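Local structure of sulfate permease family protein (Vibrio cholerae, 4DGH) at residues V84-A89 / Q95-A100. The protein is the cytoplasmic STAS domain of a SulP-family membrane protein that probably transports anions such as sulfate across the membrane. Numbering follows the deposited sequence.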
ATOM      1  N   VAL A  84     -18.075  -9.033 -16.038  1.00 18.48           N
ATOM      2  CA  VAL A  84     -16.969  -9.360 -15.186  1.00 18.32           C
ATOM      3  C   VAL A  84     -16.668 -10.838 -15.345  1.00 18.52           C
ATOM      4  O   VAL A  84     -17.624 -11.680 -15.244  1.00 19.30           O
ATOM      5  CB  VAL A  84     -17.253  -9.017 -13.732  1.00 19.29           C
ATOM      6  CG1 VAL A  84     -16.090  -9.492 -12.814  1.00 18.19           C
ATOM      7  CG2 VAL A  84     -17.636  -7.535 -13.574  1.00 18.70           C
ATOM      8  N   LEU A  85     -15.431 -11.151 -15.763  1.00 16.64           N
ATOM      9  CA  LEU A  85     -14.953 -12.527 -15.728  1.00 17.28           C
ATOM     10  C   LEU A  85     -14.028 -12.698 -14.503  1.00 17.83           C
ATOM     11  O   LEU A  85     -13.373 -11.753 -14.101  1.00 19.04           O
ATOM     12  CB  LEU A  85     -14.138 -12.896 -16.976  1.00 18.09           C
ATOM     13  CG  LEU A  85     -14.805 -13.114 -18.345  1.00 21.68           C
ATOM     14  CD1 LEU A  85     -16.093 -12.373 -18.600  1.00 20.67           C
ATOM     15  CD2 LEU A  85     -13.843 -13.102 -19.520  1.00 19.90           C
ATOM     16  N   ILE A  86     -13.946 -13.934 -13.981  1.00 16.43           N
ATOM     17  CA  ILE A  86     -13.064 -14.210 -12.903  1.00 17.29           C
ATOM     18  C   ILE A  86     -12.113 -15.313 -13.365  1.00 18.61           C
ATOM     19  O   ILE A  86     -12.558 -16.323 -14.016  1.00 19.95           O
ATOM     20  CB  ILE A  86     -13.897 -14.688 -11.739  1.00 18.07           C
ATOM     21  CG1 ILE A  86     -14.711 -13.502 -11.120  1.00 19.28           C
ATOM     22  CG2 ILE A  86     -13.010 -15.414 -10.726  1.00 18.42           C
ATOM     23  CD1 ILE A  86     -15.641 -14.049 -10.028  1.00 19.91           C
ATOM     24  N   SER A  87     -10.828 -15.181 -13.054  1.00 17.88           N
ATOM     25  CA  SER A  87      -9.870 -16.271 -13.367  1.00 18.07           C
ATOM     26  C   SER A  87      -8.976 -16.572 -12.191  1.00 19.32           C
ATOM     27  O   SER A  87      -8.778 -15.738 -11.366  1.00 17.94           O
ATOM     28  CB  SER A  87      -8.985 -15.882 -14.552  1.00 19.16           C
ATOM     29  OG  SER A  87      -8.231 -14.672 -14.333  1.00 20.52           O
ATOM     30  N   GLY A  88      -8.415 -17.793 -12.182  1.00 19.16           N
ATOM     31  CA  GLY A  88      -7.298 -18.133 -11.335  1.00 21.09           C
ATOM     32  C   GLY A  88      -7.612 -18.479  -9.880  1.00 20.55           C
ATOM     33  O   GLY A  88      -6.679 -18.621  -9.094  1.00 20.81           O
ATOM     34  N   ALA A  89      -8.893 -18.630  -9.499  1.00 20.16           N
ATOM     35  CA  ALA A  89      -9.191 -18.983  -8.073  1.00 20.90           C
ATOM     36  C   ALA A  89      -8.511 -20.319  -7.749  1.00 22.06           C
ATOM     37  O   ALA A  89      -8.639 -21.244  -8.546  1.00 23.29           O
ATOM     38  CB  ALA A  89     -10.694 -19.095  -7.792  1.00 19.97           C
ATOM     39  N   GLN A  95     -14.246 -23.288  -4.587  1.00 24.96           N
ATOM     40  CA  GLN A  95     -15.445 -23.809  -3.817  1.00 27.55           C
ATOM     41  C   GLN A  95     -16.150 -22.697  -3.073  1.00 25.66           C
ATOM     42  O   GLN A  95     -17.366 -22.682  -3.054  1.00 23.81           O
ATOM     43  CB  GLN A  95     -15.112 -24.929  -2.801  1.00 29.17           C
ATOM     44  CG  GLN A  95     -14.162 -25.998  -3.354  1.00 36.30           C
ATOM     45  CD  GLN A  95     -13.574 -26.970  -2.291  1.00 42.99           C
ATOM     46  OE1 GLN A  95     -12.335 -27.114  -2.146  1.00 46.09           O
ATOM     47  NE2 GLN A  95     -14.451 -27.665  -1.594  1.00 37.08           N
ATOM     48  N   LYS A  96     -15.386 -21.790  -2.443  1.00 25.36           N
ATOM     49  CA  LYS A  96     -16.002 -20.681  -1.699  1.00 27.33           C
ATOM     50  C   LYS A  96     -16.803 -19.771  -2.626  1.00 24.83           C
ATOM     51  O   LYS A  96     -17.868 -19.302  -2.264  1.00 24.78           O
ATOM     52  CB  LYS A  96     -14.949 -19.796  -1.016  1.00 29.90           C
ATOM     53  CG  LYS A  96     -14.854 -19.865   0.439  1.00 38.75           C
ATOM     54  CD  LYS A  96     -15.706 -18.835   1.099  1.00 39.81           C
ATOM     55  CE  LYS A  96     -15.869 -19.407   2.466  1.00 37.63           C
ATOM     56  NZ  LYS A  96     -14.694 -19.058   3.270  1.00 31.96           N
ATOM     57  N   LEU A  97     -16.269 -19.477  -3.821  1.00 24.19           N
ATOM     58  CA  LEU A  97     -16.943 -18.599  -4.756  1.00 21.74           C
ATOM     59  C   LEU A  97     -18.370 -19.182  -5.143  1.00 22.86           C
ATOM     60  O   LEU A  97     -19.328 -18.424  -5.324  1.00 21.51           O
ATOM     61  CB  LEU A  97     -16.112 -18.441  -6.028  1.00 22.30           C
ATOM     62  CG  LEU A  97     -14.743 -17.652  -5.819  1.00 22.71           C
ATOM     63  CD1 LEU A  97     -14.143 -17.428  -7.195  1.00 21.89           C
ATOM     64  CD2 LEU A  97     -14.982 -16.330  -5.117  1.00 25.26           C
ATOM     65  N   VAL A  98     -18.437 -20.505  -5.275  1.00 22.51           N
ATOM     66  CA  VAL A  98     -19.710 -21.190  -5.597  1.00 25.40           C
ATOM     67  C   VAL A  98     -20.634 -21.074  -4.365  1.00 26.56           C
ATOM     68  O   VAL A  98     -21.709 -20.468  -4.442  1.00 25.59           O
ATOM     69  CB  VAL A  98     -19.481 -22.670  -5.946  1.00 26.97           C
ATOM     70  CG1 VAL A  98     -20.844 -23.435  -6.056  1.00 29.44           C
ATOM     71  CG2 VAL A  98     -18.713 -22.774  -7.268  1.00 27.06           C
ATOM     72  N   LYS A  99     -20.152 -21.517  -3.219  1.00 26.38           N
ATOM     73  CA  LYS A  99     -20.996 -21.523  -2.019  1.00 29.67           C
ATOM     74  C   LYS A  99     -21.503 -20.137  -1.625  1.00 30.97           C
ATOM     75  O   LYS A  99     -22.610 -20.023  -1.116  1.00 29.54           O
ATOM     76  CB  LYS A  99     -20.269 -22.139  -0.802  1.00 35.23           C
ATOM     77  CG  LYS A  99     -19.563 -23.494  -1.040  1.00 40.91           C
ATOM     78  CD  LYS A  99     -19.244 -24.247   0.275  1.00 43.20           C
ATOM     79  CE  LYS A  99     -18.688 -23.334   1.408  1.00 46.10           C
ATOM     80  NZ  LYS A  99     -17.214 -23.045   1.367  1.00 31.75           N
ATOM     81  N   ALA A 100     -20.699 -19.092  -1.853  1.00 28.77           N
ATOM     82  CA  ALA A 100     -21.070 -17.745  -1.497  1.00 30.17           C
ATOM     83  C   ALA A 100     -21.949 -17.020  -2.478  1.00 31.28           C
ATOM     84  O   ALA A 100     -22.449 -15.936  -2.145  1.00 33.14           O
ATOM     85  CB  ALA A 100     -19.826 -16.918  -1.228  1.00 34.05           C
TER
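Ile86, on the strand 83-87, meets Leu97 of the helix 91-99 through methyl groups alone, a compact example of how one leucine can join a helix to the strand that precedes it. The strand lies inside the parallel sheet, its backbone hydrogen-bonded to Leu52 and Leu54 on one side and on the other to Asn110 and Tyr112, just before and on strand 111-112. From it, the branch methyl CG2 of Ile86 comes within 4.2 Å of Leu97 CD1, and Ile86 also packs against Ile102, Val106 and Leu56. Past Ser87 the strand gives way to a turn at Gly88, whose positive phi of 81° redirects the chain. Ala89 then presents its CB to the same leucine methyl, at 3.9 Å from Leu97 CD1, the closest approach between the segments. One methyl is thus shared by a strand residue and a loop residue. With CG of Leu97 anti to the carbonyl carbon (chi1 -68°) and CD1 anti to CA (chi2 -173°), the branch is extended and CD1 is the methyl that reaches Ile86 and Ala89. The CA atoms of Ala89 and Leu97 are 8.4 Å apart, a gap the leucine side chain spans. Only 98 Å² is buried between the segments, but Leu70, Ile102 and Leu56 also touch Leu97, making it part of a wider apolar core. Lys96 NZ is hydrogen-bonded to Met62 O and to Leu17 O of the second subunit, so the same helix also contributes to the subunit interface. Here a helix packs back against the strand it follows, within the alpha/beta fold of the STAS domain.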